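Local structure of prolyl-ACP dehydrogenase (Oscillatoria sp., 4IRN) at residues D392-A395 with S396-S400. The protein oxidises the prolyl group carried on an acyl carrier protein, using FAD, in the biosynthesis of the cyanotoxin anatoxin-a. Residues are numbered along the deposited sequence; the frame is centred on the assembly and turned at random.
Sequences DAIA and SKFYS. With FAD (flavin-adenine dinucleotide), chain I.
From Ala393 onward the backbone winds in short i to i+3 steps, with Lys397 N bonded to Ile394 O at 2.9 Å. Ala395 O then accepts two donors, Phe398 N (i+3) at 2.8 Å and Tyr399 N (i+4) at 3.0 Å. They approach that oxygen differently: Tyr399 N comes nearly in line with the C=O bond, whereas Phe398 N stands 47° out of the carbonyl plane. Ser396 turns its hydroxyl back along the chain, chi1 70°, and OG donates to Ala393 O; the weak bond from Ser396 N goes to the same oxygen. Ile394 and Phe398 run alongside each other in the same direction, CG2 of Ile394 against CE2 of Phe398 at 3.6 Å. The Tyr399 ring folds back over the turn, its CE2 3.6 Å from Ala395 CB and one face over Ser396 CA, toward the ring's rim; it also stacks with Phe122 of the FAD pocket. This turn delivers Phe398 to the cofactor: its carbonyl O accepts a hydrogen bond from O3' of the FAD ribityl chain at 3.0 Å, and its CB packs on the flavin methyl C8M at 3.8 Å. The Lys397 side chain, bent at chi3, carries NZ to a salt bridge with Glu373 OE2 of the second subunit, whose Tyr380 packs on Ile394 and Ala395. Within the acyl-CoA dehydrogenase fold, the turn links helices 386-395 and 403-414, while Ala393, Ser396 and Ser400 rest on helix 350-375.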
loop_
_atom_site.group_PDB
_atom_site.type_symbol
_atom_site.label_atom_id
_atom_site.label_comp_id
_atom_site.label_asym_id
_atom_site.label_seq_id
_atom_site.Cartn_x
_atom_site.Cartn_y
_atom_site.Cartn_z
ATOM N N ASP A 392 13.709 -12.159 -12.344
ATOM C CA ASP A 392 14.076 -11.312 -13.482
ATOM C C ASP A 392 13.509 -9.904 -13.340
ATOM O O ASP A 392 14.203 -8.937 -13.644
ATOM C CB ASP A 392 13.624 -11.940 -14.821
ATOM C CG ASP A 392 14.189 -13.314 -15.158
ATOM O OD1 ASP A 392 15.198 -13.720 -14.532
ATOM O OD2 ASP A 392 13.620 -13.987 -16.047
ATOM N N ALA A 393 12.254 -9.795 -12.868
ATOM C CA ALA A 393 11.537 -8.533 -12.666
ATOM C C ALA A 393 12.244 -7.563 -11.712
ATOM O O ALA A 393 12.178 -6.354 -11.941
ATOM C CB ALA A 393 10.120 -8.803 -12.179
ATOM N N ILE A 394 12.901 -8.076 -10.648
ATOM C CA ILE A 394 13.600 -7.246 -9.657
ATOM C C ILE A 394 14.692 -6.379 -10.283
ATOM O O ILE A 394 14.796 -5.203 -9.939
ATOM C CB ILE A 394 14.100 -8.077 -8.444
ATOM C CG1 ILE A 394 12.897 -8.674 -7.681
ATOM C CG2 ILE A 394 14.979 -7.237 -7.497
ATOM C CD1 ILE A 394 13.209 -9.828 -6.838
ATOM N N ALA A 395 15.468 -6.947 -11.228
ATOM C CA ALA A 395 16.554 -6.265 -11.940
ATOM C C ALA A 395 16.149 -4.876 -12.449
ATOM O O ALA A 395 16.931 -3.934 -12.319
ATOM C CB ALA A 395 17.037 -7.120 -13.097
ATOM N N SER A 396 14.899 -4.754 -12.971
ATOM C CA SER A 396 14.308 -3.527 -13.518
ATOM C C SER A 396 14.253 -2.374 -12.524
ATOM O O SER A 396 14.168 -1.225 -12.947
ATOM C CB SER A 396 12.926 -3.809 -14.101
ATOM O OG SER A 396 11.975 -4.099 -13.090
ATOM N N LYS A 397 14.319 -2.680 -11.216
ATOM C CA LYS A 397 14.308 -1.711 -10.114
ATOM C C LYS A 397 15.711 -1.131 -9.882
ATOM O O LYS A 397 15.854 -0.189 -9.095
ATOM C CB LYS A 397 13.767 -2.356 -8.826
ATOM C CG LYS A 397 12.286 -2.689 -8.901
ATOM C CD LYS A 397 11.733 -3.196 -7.601
ATOM C CE LYS A 397 11.171 -2.095 -6.748
ATOM N NZ LYS A 397 10.426 -2.676 -5.609
ATOM N N PHE A 398 16.740 -1.685 -10.581
ATOM C CA PHE A 398 18.139 -1.258 -10.456
ATOM C C PHE A 398 18.763 -0.751 -11.755
ATOM O O PHE A 398 19.419 0.297 -11.727
ATOM C CB PHE A 398 18.992 -2.337 -9.775
ATOM C CG PHE A 398 18.391 -2.791 -8.467
ATOM C CD1 PHE A 398 18.351 -1.939 -7.368
ATOM C CD2 PHE A 398 17.800 -4.043 -8.353
ATOM C CE1 PHE A 398 17.767 -2.342 -6.172
ATOM C CE2 PHE A 398 17.217 -4.450 -7.153
ATOM C CZ PHE A 398 17.201 -3.594 -6.073
ATOM N N TYR A 399 18.552 -1.461 -12.895
ATOM C CA TYR A 399 19.071 -0.960 -14.169
ATOM C C TYR A 399 18.201 0.187 -14.668
ATOM O O TYR A 399 17.027 0.271 -14.279
ATOM C CB TYR A 399 19.310 -2.061 -15.215
ATOM C CG TYR A 399 18.088 -2.794 -15.712
ATOM C CD1 TYR A 399 17.234 -2.214 -16.646
ATOM C CD2 TYR A 399 17.871 -4.127 -15.379
ATOM C CE1 TYR A 399 16.135 -2.904 -17.150
ATOM C CE2 TYR A 399 16.786 -4.834 -15.893
ATOM C CZ TYR A 399 15.914 -4.216 -16.767
ATOM O OH TYR A 399 14.846 -4.920 -17.262
ATOM N N SER A 400 18.793 1.107 -15.463
ATOM C CA SER A 400 18.173 2.338 -15.998
ATOM C C SER A 400 17.889 3.358 -14.873
ATOM O O SER A 400 17.222 4.369 -15.101
ATOM C CB SER A 400 16.906 2.031 -16.804
ATOM O OG SER A 400 17.120 1.031 -17.788
HETATM P PA FAD I . 23.666 3.408 -5.364
HETATM O O1A FAD I . 23.636 4.354 -6.498
HETATM O O2A FAD I . 24.952 3.058 -4.632
HETATM O O5B FAD I . 22.728 3.935 -4.209
HETATM C C5B FAD I . 22.493 3.124 -3.046
HETATM C C4B FAD I . 21.047 3.272 -2.656
HETATM O O4B FAD I . 20.818 4.606 -2.173
HETATM C C3B FAD I . 20.038 2.995 -3.772
HETATM O O3B FAD I . 19.206 1.908 -3.394
HETATM C C2B FAD I . 19.256 4.305 -3.966
HETATM O O2B FAD I . 17.866 4.065 -3.816
HETATM C C1B FAD I . 19.709 5.207 -2.817
HETATM N N9A FAD I . 20.077 6.561 -3.227
HETATM C C8A FAD I . 21.257 6.954 -3.802
HETATM N N7A FAD I . 21.297 8.226 -4.122
HETATM C C5A FAD I . 20.061 8.707 -3.730
HETATM C C6A FAD I . 19.465 9.991 -3.806
HETATM N N6A FAD I . 20.072 11.064 -4.316
HETATM N N1A FAD I . 18.204 10.127 -3.340
HETATM C C2A FAD I . 17.593 9.058 -2.823
HETATM N N3A FAD I . 18.058 7.812 -2.687
HETATM C C4A FAD I . 19.297 7.693 -3.168
HETATM N N1 FAD I . 25.324 0.505 -15.582
HETATM C C2 FAD I . 25.987 0.835 -16.742
HETATM O O2 FAD I . 26.614 1.890 -16.830
HETATM N N3 FAD I . 25.978 -0.037 -17.829
HETATM C C4 FAD I . 25.348 -1.257 -17.868
HETATM O O4 FAD I . 25.410 -1.947 -18.886
HETATM C C4X FAD I . 24.648 -1.617 -16.634
HETATM N N5 FAD I . 24.048 -2.785 -16.579
HETATM C C5X FAD I . 23.440 -3.145 -15.376
HETATM C C6 FAD I . 22.796 -4.384 -15.305
HETATM C C7 FAD I . 22.153 -4.798 -14.144
HETATM C C7M FAD I . 21.392 -6.099 -14.137
HETATM C C8 FAD I . 22.171 -3.960 -13.007
HETATM C C8M FAD I . 21.485 -4.355 -11.726
HETATM C C9 FAD I . 22.825 -2.737 -13.069
HETATM C C9A FAD I . 23.456 -2.303 -14.232
HETATM N N10 FAD I . 24.118 -1.047 -14.333
HETATM C C10 FAD I . 24.701 -0.669 -15.516
HETATM C "C1'" FAD I . 24.240 -0.200 -13.125
HETATM C "C2'" FAD I . 22.865 0.282 -12.687
HETATM O "O2'" FAD I . 22.403 1.359 -13.499
HETATM C "C3'" FAD I . 22.874 0.648 -11.203
HETATM O "O3'" FAD I . 22.043 -0.265 -10.489
HETATM C "C4'" FAD I . 22.433 2.082 -10.899
HETATM O "O4'" FAD I . 23.293 3.007 -11.568
HETATM C "C5'" FAD I . 22.323 2.371 -9.413
HETATM O "O5'" FAD I . 23.620 2.340 -8.796
HETATM P P FAD I . 23.851 1.472 -7.462
HETATM O O1P FAD I . 23.121 0.182 -7.512
HETATM O O2P FAD I . 25.359 1.530 -7.479
HETATM O O3P FAD I . 23.239 2.031 -6.093
#